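Local coordinates for protein synaptotagmin-1 (Arabidopsis thaliana, PDB 7ATP) that helps maintain plasma membrane integrity during freezing and osmotic stress, and carries a cytoplasmic C2 domain that binds calcium and probably phospholipids, at residues V10-V15 with V134-K139. Residues are numbered along the deposited sequence; the frame is centred on the assembly and turned at random.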
loop_
_atom_site.group_PDB
_atom_site.type_symbol
_atom_site.label_atom_id
_atom_site.label_comp_id
_atom_site.label_asym_id
_atom_site.label_seq_id
_atom_site.Cartn_x
_atom_site.Cartn_y
_atom_site.Cartn_z
ATOM N N VAL A 10 2.617 12.095 -6.767
ATOM C CA VAL A 10 3.071 10.733 -7.001
ATOM C C VAL A 10 1.849 9.887 -7.302
ATOM O O VAL A 10 0.796 10.053 -6.677
ATOM C CB VAL A 10 3.863 10.180 -5.801
ATOM C CG1 VAL A 10 3.061 10.336 -4.520
ATOM C CG2 VAL A 10 4.264 8.730 -6.040
ATOM N N HIS A 11 1.978 9.004 -8.279
ATOM C CA HIS A 11 0.894 8.131 -8.690
ATOM C C HIS A 11 1.222 6.732 -8.195
ATOM O O HIS A 11 2.237 6.153 -8.587
ATOM C CB HIS A 11 0.705 8.189 -10.202
ATOM C CG HIS A 11 0.146 9.496 -10.683
ATOM N ND1 HIS A 11 0.898 10.652 -10.752
ATOM C CD2 HIS A 11 -1.094 9.831 -11.111
ATOM C CE1 HIS A 11 0.146 11.641 -11.205
ATOM N NE2 HIS A 11 -1.070 11.171 -11.422
ATOM N N VAL A 12 0.377 6.204 -7.309
ATOM C CA VAL A 12 0.588 4.904 -6.687
ATOM C C VAL A 12 -0.423 3.942 -7.271
ATOM O O VAL A 12 -1.627 4.199 -7.220
ATOM C CB VAL A 12 0.435 4.976 -5.159
ATOM C CG1 VAL A 12 0.979 3.711 -4.525
ATOM C CG2 VAL A 12 1.143 6.170 -4.615
ATOM N N LYS A 13 0.061 2.848 -7.840
ATOM C CA LYS A 13 -0.782 1.748 -8.261
ATOM C C LYS A 13 -0.531 0.589 -7.308
ATOM O O LYS A 13 0.612 0.136 -7.167
ATOM C CB LYS A 13 -0.512 1.335 -9.704
ATOM C CG LYS A 13 -1.397 0.185 -10.160
ATOM C CD LYS A 13 -1.062 -0.298 -11.576
ATOM C CE LYS A 13 -1.569 0.661 -12.643
ATOM N NZ LYS A 13 -0.856 0.513 -13.967
ATOM N N VAL A 14 -1.581 0.149 -6.614
ATOM C CA VAL A 14 -1.507 -1.068 -5.820
ATOM C C VAL A 14 -1.838 -2.201 -6.773
ATOM O O VAL A 14 -2.960 -2.292 -7.272
ATOM C CB VAL A 14 -2.471 -1.026 -4.624
ATOM C CG1 VAL A 14 -2.549 -2.365 -3.981
ATOM C CG2 VAL A 14 -1.996 0.000 -3.608
ATOM N N VAL A 15 -0.861 -3.055 -7.045
ATOM C CA VAL A 15 -1.007 -4.050 -8.094
ATOM C C VAL A 15 -1.704 -5.270 -7.539
ATOM O O VAL A 15 -2.863 -5.548 -7.869
ATOM C CB VAL A 15 0.350 -4.449 -8.690
ATOM C CG1 VAL A 15 0.153 -5.565 -9.706
ATOM C CG2 VAL A 15 0.998 -3.264 -9.324
ATOM N N VAL A 134 3.694 -2.895 -5.772
ATOM C CA VAL A 134 3.173 -1.569 -6.062
ATOM C C VAL A 134 3.982 -0.978 -7.206
ATOM O O VAL A 134 5.093 -1.419 -7.492
ATOM C CB VAL A 134 3.224 -0.653 -4.830
ATOM C CG1 VAL A 134 2.254 -1.137 -3.766
ATOM C CG2 VAL A 134 4.612 -0.651 -4.264
ATOM N N GLU A 135 3.395 0.010 -7.882
ATOM C CA GLU A 135 4.072 0.829 -8.883
ATOM C C GLU A 135 3.938 2.287 -8.493
ATOM O O GLU A 135 2.888 2.714 -7.998
ATOM C CB GLU A 135 3.497 0.673 -10.297
ATOM C CG GLU A 135 3.884 -0.589 -11.037
ATOM C CD GLU A 135 3.073 -0.775 -12.313
ATOM O OE1 GLU A 135 2.811 0.238 -13.008
ATOM O OE2 GLU A 135 2.686 -1.930 -12.610
ATOM N N LEU A 136 4.999 3.043 -8.723
ATOM C CA LEU A 136 5.018 4.465 -8.449
ATOM C C LEU A 136 5.430 5.227 -9.696
ATOM O O LEU A 136 6.275 4.773 -10.468
ATOM C CB LEU A 136 5.983 4.792 -7.330
ATOM C CG LEU A 136 5.382 4.735 -5.940
ATOM C CD1 LEU A 136 4.999 3.327 -5.561
ATOM C CD2 LEU A 136 6.414 5.262 -4.993
ATOM N N LEU A 137 4.825 6.399 -9.874
ATOM C CA LEU A 137 5.196 7.306 -10.955
ATOM C C LEU A 137 5.127 8.714 -10.386
ATOM O O LEU A 137 4.052 9.167 -9.976
ATOM C CB LEU A 137 4.271 7.133 -12.155
ATOM C CG LEU A 137 4.620 7.780 -13.487
ATOM C CD1 LEU A 137 4.185 6.865 -14.628
ATOM C CD2 LEU A 137 3.925 9.122 -13.582
ATOM N N TYR A 138 6.273 9.379 -10.320
ATOM C CA TYR A 138 6.374 10.729 -9.787
ATOM C C TYR A 138 6.332 11.735 -10.921
ATOM O O TYR A 138 6.964 11.540 -11.960
ATOM C CB TYR A 138 7.661 10.931 -8.993
ATOM C CG TYR A 138 7.754 12.310 -8.390
ATOM C CD1 TYR A 138 6.659 12.881 -7.765
ATOM C CD2 TYR A 138 8.936 13.038 -8.439
ATOM C CE1 TYR A 138 6.722 14.135 -7.206
ATOM C CE2 TYR A 138 9.014 14.302 -7.881
ATOM C CZ TYR A 138 7.900 14.847 -7.263
ATOM O OH TYR A 138 7.956 16.106 -6.701
ATOM N N LYS A 139 5.594 12.810 -10.709
ATOM C CA LYS A 139 5.497 13.875 -11.689
ATOM C C LYS A 139 5.496 15.226 -10.981
ATOM O O LYS A 139 4.544 15.558 -10.266
ATOM C CB LYS A 139 4.252 13.689 -12.559
ATOM C CG LYS A 139 4.492 12.798 -13.780
ATOM C CD LYS A 139 3.277 12.734 -14.704
ATOM C CE LYS A 139 3.672 13.029 -16.154
ATOM N NZ LYS A 139 4.738 12.117 -16.665
#
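V10 lies opposite Y138 in a non-hydrogen-bonded antiparallel pair. Its CG2 lies anti to the backbone N and reaches diagonally to L136, 4.1 Å from CG of that leucine, while V10 CB makes a loose apolar contact with CD1 of the Y138 ring. At H11 the backbones close into a hydrogen-bonded pair with L137. H11 N donates to L137 O over a short 2.7 Å, approaching tilted 27° from the carbonyl plane, and L137 N returns a bond to H11 O that is more bent at its hydrogen (143°). The same L137 O lies in the plane of the imidazole at its edge, 3.6 Å from H11 ND1, and also receives a CA-H...O contact from V10.

V12 turns back to the face of V10, V14, V134, L136 and Y138, and its side chain lies beside that of L136, with V12 CG1 4.2 Å from L136 CD1. Strands 8-18 and 131-140 are the two central strands of one four-stranded sheet of the C2 beta-sandwich, and this apolar face looks into the core: V12 and V134 both touch F76 of the opposing sheet. On the other side of strand 8-18, V10, V12 and V14 share backbone hydrogen bonds with strand 57-66.

K13 and E135 form the second hydrogen-bonded pair, with K13 N meeting E135 O nearly straight (172°) and E135 N returning a bond to K13 O. Their side chains rise together from the opposite face; the lysine chain, extended through chi2, bends at its third torsion, and NZ makes a long salt bridge of 3.8 Å to E135 OE1. Beyond it V14 CG2 lies 4.4 Å from V134 CG1, a looser apolar contact. V15 then crosses toward the glutamate, its CG2 lying 3.9 Å from E135 OE2.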